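Local coordinates for CrmK (Actinoalloteichus sp. WH1-2216-6, PDB 5I1V), which is a flavoenzyme oxidase with covalently bound FAD that takes part in recycling shunt products during caerulomycin biosynthesis, at residues Tyr33-Tyr38 with Val44-Glu49; Glu156-Val159 with Val165-Thr168; Ser167-Thr172 with Arg180-Ala185; Pro436-Val441 with His467-Gly472. One frame throughout, in Å; residues are numbered along the deposited sequence.

Contact 1 (Tyr33-Tyr38 with Val44-Glu49); sequences YFRLPY and VEAVSE
E49 OE1 is gripped by three donors. Both terminal nitrogens of R35 hold it, NH1 and NH2 each 2.9 Å from OE1, and a water 2.9 Å from OE1 gives it a third hydrogen. The two arginine bonds form one end-on salt bridge in which the fork closes on a single oxygen, so both N-H...O bonds are bent. OE1 lies close to the guanidinium plane, at its edge, while the carboxylate stands almost perpendicular to that plane (87°). NH2 uses the syn lone pair of OE1. The same water takes a hydrogen from Y33 OH at 2.7 Å and gives one to A46 O at 2.9 Å, so it ties the strand 33-36 to the helix backbone as well as to the carboxylate. R35 CG stands anti to the backbone N (chi1 175°), 4.0 Å from A46 CB; the bends at chi2 and chi3 then turn the guanidinium onto E49. At the other nitrogen of the group, NE bonds to T8 OG1 and limits its rotation. A leucine in place of R35 would probably leave the E49 carboxylate without this countercharge and T8 without this donor. Strand and helix run nearly antiparallel (152°), the helix 40-52 packed beside a strand of the four-stranded mixed sheet, a beta-alpha unit of the FAD-binding domain of the PCMH-type flavoproteins.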
loop_
_atom_site.group_PDB
_atom_site.type_symbol
_atom_site.label_atom_id
_atom_site.label_comp_id
_atom_site.label_asym_id
_atom_site.label_seq_id
_atom_site.Cartn_x
_atom_site.Cartn_y
_atom_site.Cartn_z
ATOM N N TYR A 33 0.761 11.398 26.194
ATOM C CA TYR A 33 -0.095 10.400 25.661
ATOM C C TYR A 33 -0.450 10.721 24.227
ATOM O O TYR A 33 -0.373 11.875 23.786
ATOM C CB TYR A 33 -1.365 10.227 26.541
ATOM C CG TYR A 33 -2.199 11.441 26.756
ATOM C CD1 TYR A 33 -3.224 11.767 25.904
ATOM C CD2 TYR A 33 -1.954 12.269 27.820
ATOM C CE1 TYR A 33 -4.021 12.877 26.130
ATOM C CE2 TYR A 33 -2.693 13.398 28.030
ATOM C CZ TYR A 33 -3.740 13.699 27.186
ATOM O OH TYR A 33 -4.475 14.846 27.403
ATOM N N PHE A 34 -0.830 9.696 23.489
ATOM C CA PHE A 34 -1.569 9.843 22.232
ATOM C C PHE A 34 -3.066 9.711 22.547
ATOM O O PHE A 34 -3.513 8.876 23.403
ATOM C CB PHE A 34 -1.173 8.754 21.236
ATOM C CG PHE A 34 0.271 8.794 20.848
ATOM C CD1 PHE A 34 1.209 8.099 21.578
ATOM C CD2 PHE A 34 0.679 9.512 19.741
ATOM C CE1 PHE A 34 2.542 8.095 21.193
ATOM C CE2 PHE A 34 2.003 9.516 19.365
ATOM C CZ PHE A 34 2.926 8.830 20.110
ATOM N N ARG A 35 -3.883 10.483 21.838
ATOM C CA ARG A 35 -5.320 10.336 21.984
ATOM C C ARG A 35 -5.846 9.966 20.582
ATOM O O ARG A 35 -5.483 10.629 19.632
ATOM C CB ARG A 35 -5.905 11.665 22.497
ATOM C CG ARG A 35 -7.437 11.700 22.580
ATOM C CD ARG A 35 -8.018 10.780 23.597
ATOM N NE ARG A 35 -7.522 11.056 24.951
ATOM C CZ ARG A 35 -7.915 12.073 25.703
ATOM N NH1 ARG A 35 -8.830 12.939 25.273
ATOM N NH2 ARG A 35 -7.409 12.216 26.901
ATOM N N LEU A 36 -6.625 8.887 20.449
ATOM C CA LEU A 36 -7.252 8.514 19.173
ATOM C C LEU A 36 -8.781 8.676 19.283
ATOM O O LEU A 36 -9.432 7.797 19.836
ATOM C CB LEU A 36 -6.941 7.062 18.847
ATOM C CG LEU A 36 -5.484 6.589 18.626
ATOM C CD1 LEU A 36 -5.277 6.045 17.215
ATOM C CD2 LEU A 36 -4.426 7.599 18.911
ATOM N N PRO A 37 -9.322 9.821 18.825
ATOM C CA PRO A 37 -10.761 10.076 18.869
ATOM C C PRO A 37 -11.501 9.425 17.697
ATOM O O PRO A 37 -10.901 9.105 16.665
ATOM C CB PRO A 37 -10.836 11.588 18.832
ATOM C CG PRO A 37 -9.609 12.000 18.132
ATOM C CD PRO A 37 -8.585 10.961 18.318
ATOM N N TYR A 38 -12.817 9.262 17.863
ATOM C CA TYR A 38 -13.644 8.639 16.852
ATOM C C TYR A 38 -14.701 9.625 16.310
ATOM O O TYR A 38 -15.419 9.277 15.392
ATOM C CB TYR A 38 -14.377 7.380 17.440
ATOM C CG TYR A 38 -13.417 6.285 17.815
ATOM C CD1 TYR A 38 -12.813 5.510 16.827
ATOM C CD2 TYR A 38 -13.054 6.060 19.147
ATOM C CE1 TYR A 38 -11.899 4.530 17.148
ATOM C CE2 TYR A 38 -12.133 5.082 19.490
ATOM C CZ TYR A 38 -11.548 4.315 18.480
ATOM O OH TYR A 38 -10.623 3.348 18.780
ATOM N N VAL A 44 -12.936 17.739 20.168
ATOM C CA VAL A 44 -13.207 18.904 20.997
ATOM C C VAL A 44 -12.771 18.621 22.438
ATOM O O VAL A 44 -12.147 19.482 23.098
ATOM C CB VAL A 44 -14.697 19.296 20.973
ATOM C CG1 VAL A 44 -15.045 20.262 22.095
ATOM C CG2 VAL A 44 -15.046 19.899 19.626
ATOM N N GLU A 45 -13.085 17.456 22.924
ATOM C CA GLU A 45 -12.717 17.100 24.284
ATOM C C GLU A 45 -11.219 16.991 24.465
ATOM O O GLU A 45 -10.678 17.497 25.443
ATOM C CB GLU A 45 -13.394 15.801 24.687
ATOM C CG GLU A 45 -13.396 15.507 26.166
ATOM C CD GLU A 45 -13.991 14.127 26.469
ATOM O OE1 GLU A 45 -14.933 13.667 25.745
ATOM O OE2 GLU A 45 -13.488 13.489 27.417
ATOM N N ALA A 46 -10.538 16.411 23.488
ATOM C CA ALA A 46 -9.091 16.295 23.568
ATOM C C ALA A 46 -8.440 17.653 23.580
ATOM O O ALA A 46 -7.561 17.917 24.391
ATOM C CB ALA A 46 -8.568 15.481 22.403
ATOM N N VAL A 47 -8.889 18.543 22.704
ATOM C CA VAL A 47 -8.324 19.859 22.643
ATOM C C VAL A 47 -8.600 20.670 23.914
ATOM O O VAL A 47 -7.719 21.384 24.399
ATOM C CB VAL A 47 -8.828 20.585 21.381
ATOM C CG1 VAL A 47 -8.420 22.050 21.350
ATOM C CG2 VAL A 47 -8.289 19.895 20.163
ATOM N N SER A 48 -9.843 20.609 24.394
ATOM C CA SER A 48 -10.268 21.322 25.578
ATOM C C SER A 48 -9.439 20.921 26.823
ATOM O O SER A 48 -9.001 21.791 27.560
ATOM C CB SER A 48 -11.762 21.128 25.785
ATOM O OG SER A 48 -12.121 21.778 26.980
ATOM N N GLU A 49 -9.101 19.644 26.957
ATOM C CA GLU A 49 -8.195 19.180 28.023
ATOM C C GLU A 49 -6.814 19.830 27.928
ATOM O O GLU A 49 -6.284 20.336 28.949
ATOM C CB GLU A 49 -8.064 17.658 27.992
ATOM C CG GLU A 49 -9.351 16.945 28.418
ATOM C CD GLU A 49 -9.374 15.439 28.068
ATOM O OE1 GLU A 49 -8.468 14.926 27.367
ATOM O OE2 GLU A 49 -10.327 14.764 28.490
HETATM O O HOH W 1 -6.267 15.638 25.596
#

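Contact 2 (Glu156-Val159 with Val165-Thr168); sequences EVVV and VVST
V159 and S167 form the hydrogen-bonded pair of this antiparallel ladder: V159 N donates to S167 O at 2.8 Å, nearly straight at 170°, and S167 N returns a bond to V159 O at 2.9 Å. V158 faces T168 as a non-hydrogen-bonded pair, their CA atoms 4.4 Å apart. Here CA-H...O contacts fill in, V158 CA lying 3.3 Å from S167 O and T168 CA 3.5 Å from V157 O. On the face of the sheet that carries V158 and T168, V158 CG1 presses on V166 CG1 at 3.4 Å, tighter than usual for methyls. Both CG1 atoms stand anti to their own backbone N (chi1 175° and -176°), which turns them toward one another across the strands. Farther along, T168 CG2 rests on the extended chain of E156, 3.4 Å from its CG. The strands 152-160 and 166-172 make a beta hairpin, and 166-172 is an outermost strand of the five-stranded antiparallel sheet in the FAD-binding domain. On the other face V159 CG2 lies more loosely beside S167 OG. Behind the first shell, helix 40-52 covers the V158 and T168 face: V43 touches V158, V44 and T40 touch T168, and S48 touches V166. E156 OE1 is fixed by T198 OG1 and T40 OG1 and by a salt bridge to R199, bonds consistent with holding the carbon chain where T168 CG2 lies against it. V157, whose side chain projects from the opposite face to V158, comes to about 7 Å from the bound FAD.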
loop_
_atom_site.group_PDB
_atom_site.type_symbol
_atom_site.label_atom_id
_atom_site.label_comp_id
_atom_site.label_asym_id
_atom_site.label_seq_id
_atom_site.Cartn_x
_atom_site.Cartn_y
_atom_site.Cartn_z
ATOM N N GLU A 156 -14.707 21.442 8.333
ATOM C CA GLU A 156 -15.104 21.454 9.706
ATOM C C GLU A 156 -13.847 21.487 10.528
ATOM O O GLU A 156 -12.956 20.664 10.338
ATOM C CB GLU A 156 -15.940 20.215 10.047
ATOM C CG GLU A 156 -16.436 20.221 11.456
ATOM C CD GLU A 156 -17.184 18.944 11.803
ATOM O OE1 GLU A 156 -16.550 17.903 12.083
ATOM O OE2 GLU A 156 -18.428 18.997 11.803
ATOM N N VAL A 157 -13.724 22.490 11.386
ATOM C CA VAL A 157 -12.534 22.715 12.181
ATOM C C VAL A 157 -12.881 22.937 13.640
ATOM O O VAL A 157 -13.810 23.702 13.954
ATOM C CB VAL A 157 -11.826 23.982 11.718
ATOM C CG1 VAL A 157 -10.401 24.038 12.192
ATOM C CG2 VAL A 157 -11.841 24.072 10.198
ATOM N N VAL A 158 -12.130 22.284 14.520
ATOM C CA VAL A 158 -12.215 22.515 15.932
ATOM C C VAL A 158 -11.255 23.631 16.266
ATOM O O VAL A 158 -10.051 23.521 16.030
ATOM C CB VAL A 158 -11.852 21.225 16.696
ATOM C CG1 VAL A 158 -11.802 21.458 18.187
ATOM C CG2 VAL A 158 -12.882 20.147 16.396
ATOM N N VAL A 159 -11.802 24.675 16.850
ATOM C CA VAL A 159 -11.066 25.917 17.093
ATOM C C VAL A 159 -11.192 26.345 18.572
ATOM O O VAL A 159 -12.075 25.869 19.283
ATOM C CB VAL A 159 -11.548 27.068 16.230
ATOM C CG1 VAL A 159 -11.189 26.873 14.780
ATOM C CG2 VAL A 159 -13.064 27.319 16.403
ATOM N N VAL A 165 -12.202 28.648 25.176
ATOM C CA VAL A 165 -13.392 27.840 24.870
ATOM C C VAL A 165 -13.272 27.153 23.502
ATOM O O VAL A 165 -13.022 27.838 22.485
ATOM C CB VAL A 165 -14.625 28.744 24.853
ATOM C CG1 VAL A 165 -15.850 27.990 24.382
ATOM C CG2 VAL A 165 -14.838 29.312 26.243
ATOM N N VAL A 166 -13.477 25.827 23.473
ATOM C CA VAL A 166 -13.281 25.041 22.236
ATOM C C VAL A 166 -14.633 24.805 21.544
ATOM O O VAL A 166 -15.602 24.379 22.160
ATOM C CB VAL A 166 -12.564 23.704 22.518
ATOM C CG1 VAL A 166 -12.282 22.937 21.232
ATOM C CG2 VAL A 166 -11.256 23.931 23.241
ATOM N N SER A 167 -14.725 25.133 20.266
ATOM C CA SER A 167 -15.928 24.844 19.525
ATOM C C SER A 167 -15.607 24.343 18.107
ATOM O O SER A 167 -14.429 24.214 17.722
ATOM C CB SER A 167 -16.856 26.058 19.539
ATOM O OG SER A 167 -16.229 27.125 18.933
ATOM N N THR A 168 -16.639 23.915 17.417
ATOM C CA THR A 168 -16.539 23.375 16.084
ATOM C C THR A 168 -17.243 24.305 15.142
ATOM O O THR A 168 -18.392 24.733 15.396
ATOM C CB THR A 168 -17.199 22.004 15.973
ATOM O OG1 THR A 168 -16.704 21.140 17.015
ATOM C CG2 THR A 168 -16.841 21.386 14.625
#

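Contact 3 (Ser167-Thr172 with Arg180-Ala185); sequences STVVAT and RDLWWA
Strand 167-172 and helix 180-185 cross steeply, at -77° with their axes 6.2 Å apart, and come closest at A171 and W183, whose CA atoms lie 5.1 Å apart. This is helix-on-sheet packing: an outermost strand of the five-stranded antiparallel sheet leads through a short loop into a helix that turns back on it. The small A171 is consistent with so close an approach, its CB 3.6 Å from W183 N and close to the CB atoms of L182 and W183. Toward the start of the strand V169 CG2 meets L182 CD2 at 3.4 Å, a tight pair in side chains that cross at about a right angle. At the strand end the T172 carbonyl carbon lies over one face of the W183 indole, T172 C 3.7 Å from W183 CG. With CG anti to the backbone N (chi1 166°), the ring extends past T172 and its NE1 bonds to L152 O on the neighbouring strand. Replacing W183 by an alanine would probably uncover the T172 carbonyl group and leave L152 O without this donor. W183 CE3 lies 4.1 Å from the plane of the R180 guanidinium, toward its rim; R180 NE is held by R173 O.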
loop_
_atom_site.group_PDB
_atom_site.type_symbol
_atom_site.label_atom_id
_atom_site.label_comp_id
_atom_site.label_asym_id
_atom_site.label_seq_id
_atom_site.Cartn_x
_atom_site.Cartn_y
_atom_site.Cartn_z
ATOM N N SER A 167 -14.725 25.133 20.266
ATOM C CA SER A 167 -15.928 24.844 19.525
ATOM C C SER A 167 -15.607 24.343 18.107
ATOM O O SER A 167 -14.429 24.214 17.722
ATOM C CB SER A 167 -16.856 26.058 19.539
ATOM O OG SER A 167 -16.229 27.125 18.933
ATOM N N THR A 168 -16.639 23.915 17.417
ATOM C CA THR A 168 -16.539 23.375 16.084
ATOM C C THR A 168 -17.243 24.305 15.142
ATOM O O THR A 168 -18.392 24.733 15.396
ATOM C CB THR A 168 -17.199 22.004 15.973
ATOM O OG1 THR A 168 -16.704 21.140 17.015
ATOM C CG2 THR A 168 -16.841 21.386 14.625
ATOM N N VAL A 169 -16.597 24.589 14.034
ATOM C CA VAL A 169 -17.204 25.428 13.033
ATOM C C VAL A 169 -17.102 24.750 11.682
ATOM O O VAL A 169 -16.124 24.081 11.387
ATOM C CB VAL A 169 -16.597 26.848 13.021
ATOM C CG1 VAL A 169 -16.737 27.504 14.385
ATOM C CG2 VAL A 169 -15.135 26.843 12.664
ATOM N N VAL A 170 -18.081 24.989 10.846
ATOM C CA VAL A 170 -18.005 24.586 9.452
ATOM C C VAL A 170 -17.853 25.861 8.644
ATOM O O VAL A 170 -18.650 26.807 8.755
ATOM C CB VAL A 170 -19.256 23.828 9.017
ATOM C CG1 VAL A 170 -19.291 23.644 7.506
ATOM C CG2 VAL A 170 -19.312 22.468 9.729
ATOM N N ALA A 171 -16.791 25.914 7.871
ATOM C CA ALA A 171 -16.529 27.083 7.054
ATOM C C ALA A 171 -16.681 26.669 5.581
ATOM O O ALA A 171 -16.122 25.660 5.153
ATOM C CB ALA A 171 -15.129 27.594 7.307
ATOM N N THR A 172 -17.383 27.475 4.794
ATOM C CA THR A 172 -17.669 27.117 3.391
ATOM C C THR A 172 -17.160 28.192 2.428
ATOM O O THR A 172 -16.795 29.293 2.820
ATOM C CB THR A 172 -19.187 26.901 3.146
ATOM O OG1 THR A 172 -19.796 28.160 2.939
ATOM C CG2 THR A 172 -19.918 26.184 4.285
ATOM N N ARG A 180 -15.858 32.584 5.890
ATOM C CA ARG A 180 -15.187 32.294 4.648
ATOM C C ARG A 180 -13.687 32.495 4.761
ATOM O O ARG A 180 -12.926 31.852 4.059
ATOM C CB ARG A 180 -15.753 33.170 3.538
ATOM C CG ARG A 180 -15.475 32.661 2.155
ATOM C CD ARG A 180 -16.066 33.601 1.114
ATOM N NE ARG A 180 -16.018 32.914 -0.166
ATOM C CZ ARG A 180 -14.938 32.797 -0.931
ATOM N NH1 ARG A 180 -13.797 33.352 -0.570
ATOM N NH2 ARG A 180 -15.012 32.123 -2.080
ATOM N N ASP A 181 -13.249 33.382 5.648
ATOM C CA ASP A 181 -11.823 33.528 5.909
ATOM C C ASP A 181 -11.162 32.230 6.387
ATOM O O ASP A 181 -10.066 31.880 5.957
ATOM C CB ASP A 181 -11.546 34.692 6.888
ATOM C CG ASP A 181 -12.232 34.518 8.254
ATOM O OD1 ASP A 181 -13.334 33.894 8.356
ATOM O OD2 ASP A 181 -11.691 35.066 9.247
ATOM N N LEU A 182 -11.800 31.543 7.318
ATOM C CA LEU A 182 -11.331 30.239 7.776
ATOM C C LEU A 182 -11.263 29.214 6.645
ATOM O O LEU A 182 -10.285 28.436 6.541
ATOM C CB LEU A 182 -12.203 29.699 8.922
ATOM C CG LEU A 182 -11.666 28.531 9.714
ATOM C CD1 LEU A 182 -10.263 28.856 10.224
ATOM C CD2 LEU A 182 -12.616 28.198 10.860
ATOM N N TRP A 183 -12.276 29.210 5.782
ATOM C CA TRP A 183 -12.278 28.324 4.617
ATOM C C TRP A 183 -11.096 28.678 3.736
ATOM O O TRP A 183 -10.339 27.800 3.305
ATOM C CB TRP A 183 -13.594 28.392 3.843
ATOM C CG TRP A 183 -13.491 27.755 2.487
ATOM C CD1 TRP A 183 -13.701 26.458 2.172
ATOM C CD2 TRP A 183 -13.094 28.405 1.290
ATOM N NE1 TRP A 183 -13.469 26.251 0.854
ATOM C CE2 TRP A 183 -13.074 27.436 0.282
ATOM C CE3 TRP A 183 -12.733 29.727 0.982
ATOM C CZ2 TRP A 183 -12.787 27.739 -1.044
ATOM C CZ3 TRP A 183 -12.386 30.025 -0.299
ATOM C CH2 TRP A 183 -12.420 29.040 -1.317
ATOM N N TRP A 184 -10.877 29.973 3.503
ATOM C CA TRP A 184 -9.821 30.382 2.609
ATOM C C TRP A 184 -8.438 29.990 3.107
ATOM O O TRP A 184 -7.578 29.616 2.327
ATOM C CB TRP A 184 -9.891 31.892 2.381
ATOM C CG TRP A 184 -8.893 32.442 1.398
ATOM C CD1 TRP A 184 -9.067 32.565 0.041
ATOM C CD2 TRP A 184 -7.600 32.994 1.673
ATOM N NE1 TRP A 184 -7.978 33.149 -0.527
ATOM C CE2 TRP A 184 -7.058 33.428 0.440
ATOM C CE3 TRP A 184 -6.847 33.156 2.829
ATOM C CZ2 TRP A 184 -5.808 34.034 0.337
ATOM C CZ3 TRP A 184 -5.615 33.766 2.729
ATOM C CH2 TRP A 184 -5.101 34.195 1.477
ATOM N N ALA A 185 -8.243 30.108 4.417
ATOM C CA ALA A 185 -6.997 29.695 5.050
ATOM C C ALA A 185 -6.659 28.221 4.826
ATOM O O ALA A 185 -5.518 27.851 4.742
ATOM C CB ALA A 185 -7.036 29.985 6.515
#

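Contact 4 (Pro436-Val441 with His467-Gly472); sequences PTPDEV and HTIYYG
I469 meets both prolines of the loop and carries the buried half of the contact. Its CG2 meets the P436 ring at CG, 4.2 Å away, and lies 4.0 Å from P436 O. CG2 stands anti to the backbone N, whereas CG1 lies beside that N (chi1 -68°); the two branches therefore separate, CG2 serving P436 and CG1 serving P438, with P438 CD 4.2 Å from CG1. Ring and isoleucine chain cross at about a right angle at P436. I469 and P436 are buried, and P436 also rests on A345 of strand 339-347. The more open half lies around P438 and T468, both partly exposed. There the pyrrolidine lies against backbone more than side chain, P438 CG being 3.9 Å from T468 O but 4.4 Å from T468 CG2. T468 O also takes the helix bond from G472 N, at 2.9 Å. Beyond P438 the loop turns from the helix and shapes itself: V441 N meets D439 OD1 at 2.7 Å, on its anti side and 32° out of the carboxylate plane, making an Asx turn; N442 N also bonds to OD1. The contact thus joins helix 466-471 to the loop before strand 442-444 by van der Waals packing, rigid proline rings supplying apolar surface while the polar groups find partners within their own segment or elsewhere in the fold.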
loop_
_atom_site.group_PDB
_atom_site.type_symbol
_atom_site.label_atom_id
_atom_site.label_comp_id
_atom_site.label_asym_id
_atom_site.label_seq_id
_atom_site.Cartn_x
_atom_site.Cartn_y
_atom_site.Cartn_z
ATOM N N PRO A 436 15.171 29.155 -3.247
ATOM C CA PRO A 436 14.356 29.616 -4.377
ATOM C C PRO A 436 13.532 30.845 -4.037
ATOM O O PRO A 436 12.303 30.759 -3.860
ATOM C CB PRO A 436 13.428 28.417 -4.642
ATOM C CG PRO A 436 13.214 27.852 -3.283
ATOM C CD PRO A 436 14.541 27.995 -2.570
ATOM N N THR A 437 14.190 32.002 -3.975
ATOM C CA THR A 437 13.536 33.263 -3.677
ATOM C C THR A 437 12.563 33.587 -4.815
ATOM O O THR A 437 12.978 33.531 -5.980
ATOM C CB THR A 437 14.583 34.407 -3.666
ATOM O OG1 THR A 437 15.264 34.410 -4.937
ATOM C CG2 THR A 437 15.579 34.191 -2.587
ATOM N N PRO A 438 11.305 33.948 -4.507
ATOM C CA PRO A 438 10.406 34.202 -5.626
ATOM C C PRO A 438 10.906 35.327 -6.528
ATOM O O PRO A 438 11.153 36.426 -6.042
ATOM C CB PRO A 438 9.090 34.608 -4.951
ATOM C CG PRO A 438 9.123 33.909 -3.634
ATOM C CD PRO A 438 10.563 33.800 -3.237
ATOM N N ASP A 439 11.067 35.023 -7.814
ATOM C CA ASP A 439 11.578 35.978 -8.793
ATOM C C ASP A 439 11.089 35.545 -10.173
ATOM O O ASP A 439 10.055 34.880 -10.284
ATOM C CB ASP A 439 13.121 36.067 -8.705
ATOM C CG ASP A 439 13.810 34.739 -9.017
ATOM O OD1 ASP A 439 13.232 33.919 -9.756
ATOM O OD2 ASP A 439 14.933 34.497 -8.519
ATOM N N GLU A 440 11.826 35.911 -11.222
ATOM C CA GLU A 440 11.401 35.648 -12.592
ATOM C C GLU A 440 11.611 34.193 -13.043
ATOM O O GLU A 440 11.066 33.772 -14.061
ATOM C CB GLU A 440 12.080 36.647 -13.550
ATOM C CG GLU A 440 13.529 36.347 -13.956
ATOM C CD GLU A 440 14.590 36.652 -12.893
ATOM O OE1 GLU A 440 14.332 37.411 -11.918
ATOM O OE2 GLU A 440 15.718 36.126 -13.055
ATOM N N VAL A 441 12.400 33.424 -12.300
ATOM C CA VAL A 441 12.556 32.015 -12.593
ATOM C C VAL A 441 12.033 31.150 -11.445
ATOM O O VAL A 441 11.371 30.160 -11.704
ATOM C CB VAL A 441 14.016 31.633 -12.868
ATOM C CG1 VAL A 441 14.157 30.120 -12.996
ATOM C CG2 VAL A 441 14.516 32.315 -14.141
ATOM N N HIS A 467 8.677 32.351 5.238
ATOM C CA HIS A 467 7.242 32.460 4.916
ATOM C C HIS A 467 6.915 33.119 3.556
ATOM O O HIS A 467 5.896 32.848 2.940
ATOM C CB HIS A 467 6.463 33.116 6.048
ATOM C CG HIS A 467 7.104 34.349 6.588
ATOM N ND1 HIS A 467 7.001 35.567 5.958
ATOM C CD2 HIS A 467 7.867 34.554 7.690
ATOM C CE1 HIS A 467 7.636 36.479 6.675
ATOM N NE2 HIS A 467 8.164 35.888 7.730
ATOM N N THR A 468 7.773 34.010 3.096
ATOM C CA THR A 468 7.653 34.489 1.739
ATOM C C THR A 468 7.856 33.439 0.681
ATOM O O THR A 468 7.134 33.408 -0.334
ATOM C CB THR A 468 8.669 35.608 1.536
ATOM O OG1 THR A 468 8.350 36.604 2.506
ATOM C CG2 THR A 468 8.605 36.126 0.109
ATOM N N ILE A 469 8.846 32.587 0.913
ATOM C CA ILE A 469 9.166 31.531 0.003
ATOM C C ILE A 469 8.002 30.531 -0.143
ATOM O O ILE A 469 7.766 30.034 -1.230
ATOM C CB ILE A 469 10.437 30.802 0.434
ATOM C CG1 ILE A 469 11.622 31.752 0.276
ATOM C CG2 ILE A 469 10.652 29.579 -0.442
ATOM C CD1 ILE A 469 12.831 31.374 1.077
ATOM N N TYR A 470 7.291 30.252 0.961
ATOM C CA TYR A 470 6.194 29.258 0.928
ATOM C C TYR A 470 4.839 29.852 0.590
ATOM O O TYR A 470 3.982 29.176 0.016
ATOM C CB TYR A 470 6.083 28.544 2.291
ATOM C CG TYR A 470 7.169 27.564 2.543
ATOM C CD1 TYR A 470 7.252 26.414 1.786
ATOM C CD2 TYR A 470 8.121 27.762 3.561
ATOM C CE1 TYR A 470 8.227 25.486 2.017
ATOM C CE2 TYR A 470 9.119 26.846 3.786
ATOM C CZ TYR A 470 9.151 25.693 3.012
ATOM O OH TYR A 470 10.114 24.733 3.151
ATOM N N TYR A 471 4.626 31.126 0.941
ATOM C CA TYR A 471 3.289 31.706 0.838
ATOM C C TYR A 471 3.165 32.903 -0.160
ATOM O O TYR A 471 2.091 33.468 -0.369
ATOM C CB TYR A 471 2.818 32.094 2.236
ATOM C CG TYR A 471 2.597 30.969 3.203
ATOM C CD1 TYR A 471 1.601 30.038 2.980
ATOM C CD2 TYR A 471 3.349 30.836 4.347
ATOM C CE1 TYR A 471 1.360 29.003 3.874
ATOM C CE2 TYR A 471 3.135 29.797 5.220
ATOM C CZ TYR A 471 2.108 28.901 4.996
ATOM O OH TYR A 471 1.821 27.850 5.847
ATOM N N GLY A 472 4.246 33.276 -0.810
ATOM C CA GLY A 472 4.172 34.404 -1.735
ATOM C C GLY A 472 3.819 35.654 -0.974
ATOM O O GLY A 472 4.453 35.965 0.026
#

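How the contacts relate
Contact 1 comes first along the chain; contacts 2 and 3 overlap on strand 166-172, and all three cluster around the five-stranded sheet and the helix 40-52 beside it. Contacts 2 and 3 share S167 and T168, with centres 10 Å apart, and V157 N probably hydrogen-bonds to V169 O between them. Contact 1, centred 13 Å from contact 2, joins them through helix 40-52: V44 CG2 is 3.3 Å from T168 OG1. Contact 4 comes last, its centre 27 Å from that of contact 3, where helix 466-471 meets the loop before strand 442-444. Contacts 1 to 3 thus tie helices and sheet into one block near the flavin, while contact 4 belongs to the part built on the eight-stranded sheet.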